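Local coordinates for protein enoyl-CoA hydratase (Bacillus halodurans, PDB 3LKE) that belongs to the crotonase superfamily and probably acts on an acyl-CoA thioester, as an enoyl-CoA hydratase or a related enzyme, its exact reaction not being established, at residues A[10-15]-A[46-51]; A[93-98]-A[119-123]; A[153-157]-A[179-183]; A[145-151]-A[230-234]. All coordinates share one frame; numbering follows the deposited sequence.

Interaction 1 (A[10-15]-A[46-51])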
loop_
_atom_site.group_PDB
_atom_site.type_symbol
_atom_site.label_atom_id
_atom_site.label_comp_id
_atom_site.label_asym_id
_atom_site.label_seq_id
_atom_site.Cartn_x
_atom_site.Cartn_y
_atom_site.Cartn_z
ATOM N N ILE A 10 -17.222 -21.438 -22.945
ATOM C CA ILE A 10 -18.092 -20.994 -21.859
ATOM C C ILE A 10 -18.802 -22.168 -21.195
ATOM O O ILE A 10 -19.452 -22.975 -21.859
ATOM C CB ILE A 10 -19.131 -19.976 -22.337
ATOM C CG1 ILE A 10 -18.430 -18.712 -22.841
ATOM C CG2 ILE A 10 -20.114 -19.659 -21.213
ATOM C CD1 ILE A 10 -19.360 -17.709 -23.476
ATOM N N GLN A 11 -18.666 -22.263 -19.879
ATOM C CA GLN A 11 -19.314 -23.322 -19.125
ATOM C C GLN A 11 -19.962 -22.753 -17.878
ATOM O O GLN A 11 -19.279 -22.253 -16.978
ATOM C CB GLN A 11 -18.306 -24.410 -18.756
ATOM C CG GLN A 11 -18.788 -25.384 -17.693
ATOM C CD GLN A 11 -17.890 -26.609 -17.577
ATOM O OE1 GLN A 11 -17.435 -27.157 -18.586
ATOM N NE2 GLN A 11 -17.638 -27.049 -16.343
ATOM N N ASN A 12 -21.288 -22.816 -17.840
ATOM C CA ASN A 12 -22.041 -22.375 -16.679
ATOM C C ASN A 12 -21.756 -20.910 -16.340
ATOM O O ASN A 12 -21.509 -20.564 -15.184
ATOM C CB ASN A 12 -21.737 -23.276 -15.483
ATOM C CG ASN A 12 -22.723 -23.093 -14.353
ATOM O OD1 ASN A 12 -23.600 -22.229 -14.415
ATOM N ND2 ASN A 12 -22.593 -23.911 -13.314
ATOM N N ASP A 13 -21.787 -20.073 -17.371
ATOM C CA ASP A 13 -21.633 -18.632 -17.217
ATOM C C ASP A 13 -20.227 -18.231 -16.771
ATOM O O ASP A 13 -20.047 -17.197 -16.131
ATOM C CB ASP A 13 -22.696 -18.076 -16.266
ATOM C CG ASP A 13 -24.108 -18.217 -16.823
ATOM O OD1 ASP A 13 -24.254 -18.327 -18.056
ATOM O OD2 ASP A 13 -25.070 -18.214 -16.031
ATOM N N ALA A 14 -19.239 -19.055 -17.112
ATOM C CA ALA A 14 -17.831 -18.696 -16.936
ATOM C C ALA A 14 -17.056 -18.942 -18.231
ATOM O O ALA A 14 -17.193 -19.994 -18.842
ATOM C CB ALA A 14 -17.210 -19.484 -15.779
ATOM N N LEU A 15 -16.250 -17.969 -18.646
ATOM C CA LEU A 15 -15.414 -18.107 -19.833
ATOM C C LEU A 15 -14.038 -18.644 -19.465
ATOM O O LEU A 15 -13.334 -18.063 -18.627
ATOM C CB LEU A 15 -15.262 -16.758 -20.544
ATOM C CG LEU A 15 -14.817 -16.652 -22.011
ATOM C CD1 LEU A 15 -13.619 -15.718 -22.192
ATOM C CD2 LEU A 15 -14.554 -18.008 -22.676
ATOM N N GLU A 46 -19.173 -10.193 -23.154
ATOM C CA GLU A 46 -20.241 -11.176 -22.986
ATOM C C GLU A 46 -21.042 -10.915 -21.718
ATOM O O GLU A 46 -20.539 -11.086 -20.607
ATOM C CB GLU A 46 -19.675 -12.596 -22.966
ATOM C CG GLU A 46 -20.681 -13.661 -22.528
ATOM C CD GLU A 46 -21.873 -13.768 -23.465
ATOM O OE1 GLU A 46 -21.666 -13.756 -24.697
ATOM O OE2 GLU A 46 -23.016 -13.870 -22.966
ATOM N N THR A 47 -22.301 -10.522 -21.885
ATOM C CA THR A 47 -23.102 -10.060 -20.756
ATOM C C THR A 47 -23.563 -11.144 -19.781
ATOM O O THR A 47 -23.872 -10.838 -18.630
ATOM C CB THR A 47 -24.324 -9.251 -21.225
ATOM O OG1 THR A 47 -25.011 -9.982 -22.247
ATOM C CG2 THR A 47 -23.882 -7.908 -21.780
ATOM N N SER A 48 -23.600 -12.401 -20.218
ATOM C CA SER A 48 -24.119 -13.467 -19.356
ATOM C C SER A 48 -23.119 -14.014 -18.329
ATOM O O SER A 48 -23.512 -14.427 -17.234
ATOM C CB SER A 48 -24.723 -14.616 -20.180
ATOM O OG SER A 48 -23.733 -15.338 -20.899
ATOM N N ILE A 49 -21.835 -14.012 -18.669
ATOM C CA ILE A 49 -20.845 -14.623 -17.789
ATOM C C ILE A 49 -20.508 -13.720 -16.612
ATOM O O ILE A 49 -20.642 -12.503 -16.702
ATOM C CB ILE A 49 -19.557 -14.987 -18.538
ATOM C CG1 ILE A 49 -18.842 -13.723 -19.028
ATOM C CG2 ILE A 49 -19.867 -15.945 -19.686
ATOM C CD1 ILE A 49 -17.562 -14.004 -19.785
ATOM N N HIS A 50 -20.086 -14.335 -15.513
ATOM C CA HIS A 50 -19.688 -13.598 -14.317
ATOM C C HIS A 50 -18.181 -13.677 -14.073
ATOM O O HIS A 50 -17.627 -12.900 -13.287
ATOM C CB HIS A 50 -20.438 -14.117 -13.092
ATOM C CG HIS A 50 -20.460 -15.612 -12.982
ATOM N ND1 HIS A 50 -19.338 -16.356 -12.686
ATOM C CD2 HIS A 50 -21.473 -16.502 -13.129
ATOM C CE1 HIS A 50 -19.658 -17.638 -12.651
ATOM N NE2 HIS A 50 -20.947 -17.753 -12.918
ATOM N N SER A 51 -17.519 -14.608 -14.754
ATOM C CA SER A 51 -16.108 -14.866 -14.506
ATOM C C SER A 51 -15.349 -15.188 -15.789
ATOM O O SER A 51 -15.927 -15.623 -16.791
ATOM C CB SER A 51 -15.944 -16.034 -13.531
ATOM O OG SER A 51 -16.632 -15.808 -12.321
#
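H50 and I49 meet the 10-15 hairpin through similar first torsions: each sets its first branch atom between its own backbone N and carbonyl carbon, CG of H50 at chi1 47° and CG1 of I49 at chi1 66°. The first tucks the imidazole under the carbonyl oxygen of D13, which stands 3.3 Å above the ring plane, over its centre. That oxygen also takes a nearly straight hydrogen bond from the backbone, H50 N to D13 O at 2.9 Å (161° at the hydrogen), and a CA-H...O contact from I49. In-plane at the ring edge, H50 ND1 shares a hydrogen bond of 2.8 Å with S51 OG, which fixes the turn of the imidazole. With H50 cut back to an alanine, the S51 hydroxyl is likely to lose this mate and a gap to open beneath the D13 carbonyl. The I49 torsion divides its branches: CG2 meets I10 CG2 at 4.0 Å, the two side chains at about a right angle, while CD1 reaches L15 CB at 3.7 Å. Farther along, L15 N bonds to S51 O at 3.0 Å. Earlier in its loop, S48 bends back on E46, its OG and N reaching E46 OE2 from opposite faces of the carboxylate. The contact lies at the tight hairpin turn joining strands 6-10 and 14-19, beside the loop that feeds strand 51-56 into the main sheet. K102 bonds to the carbonyl oxygens of E46 and I49, and helix 190-205 packs on H50 and S51 through V204.

Interaction 2 (A[93-98]-A[119-123])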
loop_
_atom_site.group_PDB
_atom_site.type_symbol
_atom_site.label_atom_id
_atom_site.label_comp_id
_atom_site.label_asym_id
_atom_site.label_seq_id
_atom_site.Cartn_x
_atom_site.Cartn_y
_atom_site.Cartn_z
ATOM N N CYS A 93 -3.454 -6.779 -23.617
ATOM C CA CYS A 93 -3.915 -7.932 -22.846
ATOM C C CYS A 93 -3.933 -7.601 -21.350
ATOM O O CYS A 93 -4.914 -7.854 -20.661
ATOM C CB CYS A 93 -3.025 -9.141 -23.075
ATOM S SG CYS A 93 -3.181 -9.837 -24.735
ATOM N N VAL A 94 -2.835 -7.042 -20.851
ATOM C CA VAL A 94 -2.763 -6.709 -19.416
ATOM C C VAL A 94 -3.864 -5.725 -18.994
ATOM O O VAL A 94 -4.539 -5.911 -17.978
ATOM C CB VAL A 94 -1.377 -6.128 -19.023
ATOM C CG1 VAL A 94 -1.403 -5.631 -17.575
ATOM C CG2 VAL A 94 -0.282 -7.171 -19.223
ATOM N N LEU A 95 -4.036 -4.675 -19.784
ATOM C CA LEU A 95 -4.978 -3.614 -19.455
ATOM C C LEU A 95 -6.413 -4.137 -19.514
ATOM O O LEU A 95 -7.231 -3.827 -18.657
ATOM C CB LEU A 95 -4.772 -2.423 -20.400
ATOM C CG LEU A 95 -5.480 -1.117 -20.038
ATOM C CD1 LEU A 95 -5.147 -0.710 -18.616
ATOM C CD2 LEU A 95 -5.080 -0.032 -21.046
ATOM N N GLU A 96 -6.698 -4.952 -20.527
ATOM C CA GLU A 96 -8.039 -5.534 -20.723
ATOM C C GLU A 96 -8.424 -6.569 -19.672
ATOM O O GLU A 96 -9.593 -6.717 -19.336
ATOM C CB GLU A 96 -8.148 -6.141 -22.122
ATOM C CG GLU A 96 -7.867 -5.147 -23.217
ATOM C CD GLU A 96 -9.124 -4.596 -23.844
ATOM O OE1 GLU A 96 -10.232 -4.905 -23.344
ATOM O OE2 GLU A 96 -8.994 -3.848 -24.833
ATOM N N ILE A 97 -7.442 -7.279 -19.135
ATOM C CA ILE A 97 -7.709 -8.125 -17.982
ATOM C C ILE A 97 -8.017 -7.225 -16.797
ATOM O O ILE A 97 -9.041 -7.377 -16.149
ATOM C CB ILE A 97 -6.507 -9.022 -17.640
ATOM C CG1 ILE A 97 -6.262 -10.018 -18.776
ATOM C CG2 ILE A 97 -6.738 -9.778 -16.320
ATOM C CD1 ILE A 97 -4.975 -10.797 -18.630
ATOM N N PHE A 98 -7.127 -6.272 -16.544
ATOM C CA PHE A 98 -7.270 -5.393 -15.396
ATOM C C PHE A 98 -8.621 -4.690 -15.355
ATOM O O PHE A 98 -9.213 -4.537 -14.293
ATOM C CB PHE A 98 -6.162 -4.343 -15.392
ATOM C CG PHE A 98 -6.102 -3.551 -14.119
ATOM C CD1 PHE A 98 -5.527 -4.090 -12.978
ATOM C CD2 PHE A 98 -6.610 -2.263 -14.063
ATOM C CE1 PHE A 98 -5.463 -3.352 -11.802
ATOM C CE2 PHE A 98 -6.550 -1.519 -12.877
ATOM C CZ PHE A 98 -5.975 -2.066 -11.759
ATOM N N MET A 119 1.758 -10.923 -16.474
ATOM C CA MET A 119 0.460 -10.571 -17.078
ATOM C C MET A 119 -0.704 -10.974 -16.166
ATOM O O MET A 119 -1.694 -10.248 -16.045
ATOM C CB MET A 119 0.298 -11.165 -18.487
ATOM C CG MET A 119 1.053 -10.378 -19.565
ATOM S SD MET A 119 0.514 -10.720 -21.270
ATOM C CE MET A 119 -1.004 -11.681 -20.920
ATOM N N MET A 120 -0.566 -12.112 -15.496
ATOM C CA MET A 120 -1.658 -12.616 -14.670
ATOM C C MET A 120 -1.820 -11.839 -13.363
ATOM O O MET A 120 -2.798 -12.028 -12.648
ATOM C CB MET A 120 -1.518 -14.121 -14.401
ATOM C CG MET A 120 -1.507 -14.989 -15.680
ATOM S SD MET A 120 -2.990 -14.821 -16.724
ATOM C CE MET A 120 -2.348 -13.904 -18.097
ATOM N N LEU A 121 -0.858 -10.965 -13.046
ATOM C CA LEU A 121 -0.983 -10.135 -11.853
ATOM C C LEU A 121 -2.134 -9.142 -11.971
ATOM O O LEU A 121 -2.571 -8.568 -10.966
ATOM C CB LEU A 121 0.337 -9.420 -11.557
ATOM C CG LEU A 121 1.480 -10.353 -11.177
ATOM C CD1 LEU A 121 2.782 -9.551 -11.027
ATOM C CD2 LEU A 121 1.151 -11.073 -9.874
ATOM N N ALA A 122 -2.648 -8.969 -13.192
ATOM C CA ALA A 122 -3.827 -8.143 -13.410
ATOM C C ALA A 122 -5.127 -8.809 -12.955
ATOM O O ALA A 122 -6.160 -8.149 -12.857
ATOM C CB ALA A 122 -3.936 -7.753 -14.857
ATOM N N CYS A 123 -5.075 -10.113 -12.690
ATOM C CA CYS A 123 -6.289 -10.858 -12.339
ATOM C C CYS A 123 -6.694 -10.598 -10.895
ATOM O O CYS A 123 -5.870 -10.205 -10.060
ATOM C CB CYS A 123 -6.091 -12.366 -12.516
ATOM S SG CYS A 123 -5.900 -12.896 -14.221
#
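M119 runs obliquely across V94 and ends at C93, and its side chain traces one side of the contact from CB outward. CB sits 4.1 Å from V94 CG2. The next atom, CG, presses on the same methyl, 3.5 Å from V94 CG2, closer than carbons usually pack. SD still lies within 4.2 Å of V94 CG2. A nearly eclipsed chi3 (11°) then folds the chain round to place the terminal CE 3.9 Å from C93 CB. One helical turn on, A122 points its single methyl at the helix: its CB is 3.8 Å from I97 CG2, with F98 CB beside it, and merely touches V94 O, a carbonyl engaged by F98 N within its own helix. I97 spreads over the rest, CG2 on C123 SG at 3.9 Å and CD1 on the bent end of M120. F152 of helix 149-157 packs on V94 and A122, and L36 of helix 30-45 on M119. The 119-123 segment follows helix 115-118, whose start in crotonases usually supplies a peptide N-H of the oxyanion hole. Methyl, thioether and thiol groups make this a greasy, fully buried joint; with apolar contacts throughout and no hydrogen bond between the segments, it depends on shape.

Interaction 3 (A[153-157]-A[179-183])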
loop_
_atom_site.group_PDB
_atom_site.type_symbol
_atom_site.label_atom_id
_atom_site.label_comp_id
_atom_site.label_asym_id
_atom_site.label_seq_id
_atom_site.Cartn_x
_atom_site.Cartn_y
_atom_site.Cartn_z
ATOM N N LEU A 153 4.200 -5.322 -9.389
ATOM C CA LEU A 153 5.096 -5.822 -8.347
ATOM C C LEU A 153 5.186 -4.935 -7.088
ATOM O O LEU A 153 4.997 -5.412 -5.973
ATOM C CB LEU A 153 6.484 -6.129 -8.900
ATOM C CG LEU A 153 6.538 -7.309 -9.886
ATOM C CD1 LEU A 153 7.917 -7.413 -10.529
ATOM C CD2 LEU A 153 6.140 -8.633 -9.222
ATOM N N PRO A 154 5.496 -3.640 -7.254
ATOM C CA PRO A 154 5.612 -2.879 -6.001
ATOM C C PRO A 154 4.281 -2.702 -5.275
ATOM O O PRO A 154 4.273 -2.595 -4.046
ATOM C CB PRO A 154 6.183 -1.522 -6.447
ATOM C CG PRO A 154 5.921 -1.447 -7.932
ATOM C CD PRO A 154 5.916 -2.871 -8.437
ATOM N N ARG A 155 3.170 -2.691 -6.005
ATOM C CA ARG A 155 1.867 -2.560 -5.352
ATOM C C ARG A 155 1.503 -3.820 -4.574
ATOM O O ARG A 155 0.873 -3.752 -3.512
ATOM C CB ARG A 155 0.778 -2.179 -6.366
ATOM C CG ARG A 155 0.838 -0.686 -6.714
ATOM C CD ARG A 155 0.069 -0.312 -7.967
ATOM N NE ARG A 155 0.209 1.119 -8.216
ATOM C CZ ARG A 155 1.303 1.685 -8.721
ATOM N NH1 ARG A 155 2.358 0.945 -9.044
ATOM N NH2 ARG A 155 1.349 2.997 -8.901
ATOM N N ILE A 156 1.960 -4.962 -5.075
ATOM C CA ILE A 156 1.617 -6.241 -4.464
ATOM C C ILE A 156 2.583 -6.651 -3.357
ATOM O O ILE A 156 2.166 -7.001 -2.252
ATOM C CB ILE A 156 1.530 -7.337 -5.536
ATOM C CG1 ILE A 156 0.427 -6.972 -6.532
ATOM C CG2 ILE A 156 1.289 -8.706 -4.880
ATOM C CD1 ILE A 156 0.339 -7.904 -7.783
ATOM N N ILE A 157 3.880 -6.574 -3.631
ATOM C CA ILE A 157 4.857 -7.056 -2.663
ATOM C C ILE A 157 5.665 -5.948 -1.988
ATOM O O ILE A 157 6.410 -6.208 -1.036
ATOM C CB ILE A 157 5.792 -8.125 -3.287
ATOM C CG1 ILE A 157 6.816 -7.489 -4.234
ATOM C CG2 ILE A 157 4.974 -9.210 -3.980
ATOM C CD1 ILE A 157 7.861 -8.479 -4.726
ATOM N N ARG A 179 3.685 -16.324 0.032
ATOM C CA ARG A 179 4.115 -15.490 1.148
ATOM C C ARG A 179 4.177 -14.038 0.707
ATOM O O ARG A 179 3.812 -13.127 1.456
ATOM C CB ARG A 179 5.490 -15.934 1.643
ATOM C CG ARG A 179 5.952 -15.214 2.911
ATOM C CD ARG A 179 7.390 -15.562 3.232
ATOM N NE ARG A 179 8.305 -15.002 2.241
ATOM C CZ ARG A 179 8.724 -13.740 2.249
ATOM N NH1 ARG A 179 8.310 -12.911 3.198
ATOM N NH2 ARG A 179 9.553 -13.308 1.308
ATOM N N LEU A 180 4.629 -13.825 -0.525
ATOM C CA LEU A 180 4.774 -12.467 -1.054
ATOM C C LEU A 180 3.432 -11.825 -1.411
ATOM O O LEU A 180 3.315 -10.602 -1.464
ATOM C CB LEU A 180 5.684 -12.468 -2.281
ATOM C CG LEU A 180 7.143 -12.816 -1.983
ATOM C CD1 LEU A 180 7.925 -12.980 -3.267
ATOM C CD2 LEU A 180 7.770 -11.756 -1.097
ATOM N N GLY A 181 2.423 -12.649 -1.650
ATOM C CA GLY A 181 1.143 -12.155 -2.116
ATOM C C GLY A 181 0.991 -12.148 -3.630
ATOM O O GLY A 181 -0.026 -11.673 -4.146
ATOM N N LEU A 182 1.991 -12.676 -4.344
ATOM C CA LEU A 182 1.910 -12.774 -5.801
ATOM C C LEU A 182 0.793 -13.727 -6.215
ATOM O O LEU A 182 0.122 -13.495 -7.209
ATOM C CB LEU A 182 3.246 -13.203 -6.419
ATOM C CG LEU A 182 4.387 -12.183 -6.299
ATOM C CD1 LEU A 182 5.713 -12.776 -6.762
ATOM C CD2 LEU A 182 4.050 -10.917 -7.076
ATOM N N ILE A 183 0.611 -14.795 -5.435
ATOM C CA ILE A 183 -0.537 -15.685 -5.576
ATOM C C ILE A 183 -1.357 -15.660 -4.287
ATOM O O ILE A 183 -0.831 -15.326 -3.219
ATOM C CB ILE A 183 -0.085 -17.142 -5.844
ATOM C CG1 ILE A 183 0.692 -17.218 -7.156
ATOM C CG2 ILE A 183 -1.269 -18.077 -5.867
ATOM C CD1 ILE A 183 -0.092 -16.850 -8.349
#
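I157 drives its CG2 methyl into the angle between L180 and L182, and the other side chains are arranged round that wedge. With CG1 of I157 set between backbone N and carbonyl carbon (chi1 74°), CG2 lies anti to the carbonyl carbon and faces the 179-183 segment. It meets L180 CB at 3.7 Å and L182 CD2, also at 3.7 Å, while its nearest neighbour is a backbone atom, L180 O, at 3.3 Å. L182 slants across both I157 and L153; its CD2 is shared, reaching L153 CD2 at 3.8 Å. I156 also uses CG2, which comes to 3.3 Å from G181 O.

G181 ends helix 174-180 in a Schellman motif at positive phi (93°). A CB there would jam against the carbonyl of L180, and the backbone alone makes a side chain hard to fit; I156 CG2 would be at normal contact distance. L121 of the core packs on L153, I156 and L182, T162 and L165 of helix 159-168 lie against I157, and I156 touches E160 of the third subunit.

Between the two segments the contact sets aliphatic carbons against one another, with two backbone carbonyls, L180 O and G181 O, offered to isoleucine methyls. It holds by dispersion and fit, without polar pairing, and joins helix 149-157 to the C-terminal end of helix 174-180 and the residues after it.

Interaction 4 (A[145-151]-A[230-234])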
loop_
_atom_site.group_PDB
_atom_site.type_symbol
_atom_site.label_atom_id
_atom_site.label_comp_id
_atom_site.label_asym_id
_atom_site.label_seq_id
_atom_site.Cartn_x
_atom_site.Cartn_y
_atom_site.Cartn_z
ATOM N N PRO A 145 11.556 -3.909 -16.256
ATOM C CA PRO A 145 10.351 -4.743 -16.195
ATOM C C PRO A 145 9.299 -4.218 -17.150
ATOM O O PRO A 145 9.149 -3.003 -17.298
ATOM C CB PRO A 145 9.860 -4.561 -14.756
ATOM C CG PRO A 145 10.996 -3.892 -14.022
ATOM C CD PRO A 145 11.755 -3.117 -15.033
ATOM N N ASP A 146 8.581 -5.130 -17.793
ATOM C CA ASP A 146 7.534 -4.747 -18.717
ATOM C C ASP A 146 6.258 -5.554 -18.476
ATOM O O ASP A 146 6.145 -6.266 -17.466
ATOM C CB ASP A 146 8.021 -4.927 -20.155
ATOM C CG ASP A 146 8.240 -6.387 -20.508
ATOM O OD1 ASP A 146 8.210 -7.237 -19.586
ATOM O OD2 ASP A 146 8.439 -6.686 -21.701
ATOM N N LEU A 147 5.303 -5.418 -19.397
ATOM C CA LEU A 147 3.981 -6.051 -19.292
ATOM C C LEU A 147 3.294 -5.775 -17.955
ATOM O O LEU A 147 2.576 -6.623 -17.416
ATOM C CB LEU A 147 4.081 -7.548 -19.562
ATOM C CG LEU A 147 4.803 -7.840 -20.881
ATOM C CD1 LEU A 147 4.665 -9.318 -21.243
ATOM C CD2 LEU A 147 4.273 -6.970 -22.013
ATOM N N GLY A 148 3.515 -4.570 -17.437
ATOM C CA GLY A 148 2.894 -4.144 -16.188
ATOM C C GLY A 148 3.659 -4.470 -14.916
ATOM O O GLY A 148 3.258 -4.049 -13.824
ATOM N N ALA A 149 4.752 -5.215 -15.029
ATOM C CA ALA A 149 5.464 -5.685 -13.848
ATOM C C ALA A 149 5.932 -4.516 -12.952
ATOM O O ALA A 149 5.937 -4.628 -11.712
ATOM C CB ALA A 149 6.643 -6.556 -14.251
ATOM N N SER A 150 6.314 -3.403 -13.579
ATOM C CA SER A 150 6.748 -2.235 -12.808
ATOM C C SER A 150 5.601 -1.559 -12.062
ATOM O O SER A 150 5.842 -0.821 -11.105
ATOM C CB SER A 150 7.499 -1.218 -13.685
ATOM O OG SER A 150 6.605 -0.453 -14.481
ATOM N N TYR A 151 4.364 -1.806 -12.497
ATOM C CA TYR A 151 3.168 -1.315 -11.806
ATOM C C TYR A 151 2.728 -2.307 -10.712
ATOM O O TYR A 151 2.531 -1.952 -9.548
ATOM C CB TYR A 151 2.020 -1.113 -12.814
ATOM C CG TYR A 151 0.737 -0.656 -12.167
ATOM C CD1 TYR A 151 0.514 0.694 -11.910
ATOM C CD2 TYR A 151 -0.246 -1.575 -11.790
ATOM C CE1 TYR A 151 -0.645 1.117 -11.309
ATOM C CE2 TYR A 151 -1.408 -1.165 -11.179
ATOM C CZ TYR A 151 -1.601 0.183 -10.937
ATOM O OH TYR A 151 -2.752 0.609 -10.319
ATOM N N GLN A 230 1.573 3.788 -17.202
ATOM C CA GLN A 230 2.792 3.094 -16.825
ATOM C C GLN A 230 3.216 2.117 -17.936
ATOM O O GLN A 230 4.402 1.954 -18.211
ATOM C CB GLN A 230 2.611 2.362 -15.490
ATOM C CG GLN A 230 3.899 1.762 -14.969
ATOM C CD GLN A 230 4.218 2.182 -13.550
ATOM O OE1 GLN A 230 3.621 3.116 -13.014
ATOM N NE2 GLN A 230 5.163 1.492 -12.933
ATOM N N LEU A 231 2.243 1.470 -18.565
ATOM C CA LEU A 231 2.539 0.536 -19.658
ATOM C C LEU A 231 3.244 1.287 -20.792
ATOM O O LEU A 231 4.180 0.778 -21.417
ATOM C CB LEU A 231 1.256 -0.121 -20.159
ATOM C CG LEU A 231 0.662 -1.133 -19.169
ATOM C CD1 LEU A 231 -0.743 -1.596 -19.550
ATOM C CD2 LEU A 231 1.604 -2.327 -19.067
ATOM N N GLU A 232 2.802 2.515 -21.036
ATOM C CA GLU A 232 3.411 3.339 -22.084
ATOM C C GLU A 232 4.870 3.624 -21.743
ATOM O O GLU A 232 5.760 3.487 -22.584
ATOM C CB GLU A 232 2.627 4.639 -22.268
ATOM C CG GLU A 232 1.237 4.443 -22.855
ATOM C CD GLU A 232 0.358 5.682 -22.732
ATOM O OE1 GLU A 232 -0.765 5.672 -23.287
ATOM O OE2 GLU A 232 0.781 6.659 -22.068
ATOM N N GLN A 233 5.116 3.997 -20.492
ATOM C CA GLN A 233 6.470 4.253 -20.032
ATOM C C GLN A 233 7.356 3.011 -20.086
ATOM O O GLN A 233 8.514 3.087 -20.483
ATOM C CB GLN A 233 6.444 4.845 -18.617
ATOM C CG GLN A 233 5.908 6.262 -18.576
ATOM C CD GLN A 233 6.694 7.190 -19.493
ATOM O OE1 GLN A 233 7.927 7.155 -19.521
ATOM N NE2 GLN A 233 5.981 8.014 -20.258
ATOM N N GLU A 234 6.818 1.864 -19.685
ATOM C CA GLU A 234 7.584 0.630 -19.763
ATOM C C GLU A 234 8.020 0.396 -21.209
ATOM O O GLU A 234 9.142 -0.040 -21.473
ATOM C CB GLU A 234 6.745 -0.568 -19.295
ATOM C CG GLU A 234 6.431 -0.566 -17.796
ATOM C CD GLU A 234 5.616 -1.780 -17.398
ATOM O OE1 GLU A 234 5.034 -2.409 -18.310
ATOM O OE2 GLU A 234 5.557 -2.098 -16.187
HETATM O O HOH W 1 10.355 -1.675 -19.524
HETATM O O HOH W 2 5.186 -3.186 -21.126
#
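The Q230 amide and the Y151 ring stand almost perpendicular, 86° apart, with OE1 of Q230 at the ring edge, 4.1 Å from Y151 CD1. One face of the amide is covered by Y151 CB, 4.0 Å from Q230 CD. In the amide plane, Q230 NE2 gives S150 OG a nearly straight hydrogen bond of 2.9 Å (171°). S150 OG passes its own hydrogen on to E234 OE2 at 2.6 Å, using the anti lone pair. The carboxylate is gripped further: S150 N meets OE2 nearly in line with its C-O bond, and G148 N reaches the syn lone pair of E234 OE1 at 2.8 Å. A water links OE1 to L147 N, and a second joins P145 O to E234 O. The carboxylate thus sits at the start of helix 149-157, where the helix dipole would probably favour its negative charge. Were E234 an alanine, the amides of G148 and S150 and the S150 hydroxyl would probably be left without their acceptor. L231 CD2 fills in beside G148 N at 3.4 Å. Helix 223-241 is thereby locked to the turn before helix 149-157; helix 81-98 packs against this joint, N91 touching L147 and L231, and L218 of the second subunit packs on S150 and Q230.

How the interactions relate
The four contacts come from one crotonase-family chain. Interaction 1 lies apart at a corner of the main sheet, its centre about 18 Å from that of interaction 2 and about 29 Å from that of interaction 4, on opposite sides of the chain's centre from the latter. Interactions 2, 3 and 4 form a continuous block: interactions 2 and 3 touch through L121, V94 and M119 of interaction 2 touch L147 of interaction 4, and P154 meets A149 between interactions 3 and 4. These last two share helix 149-157, and 3 is nested inside the loop that 4 closes. Interactions 1 and 2 precede both along the chain. The block ties the core to surfaces facing the other subunits.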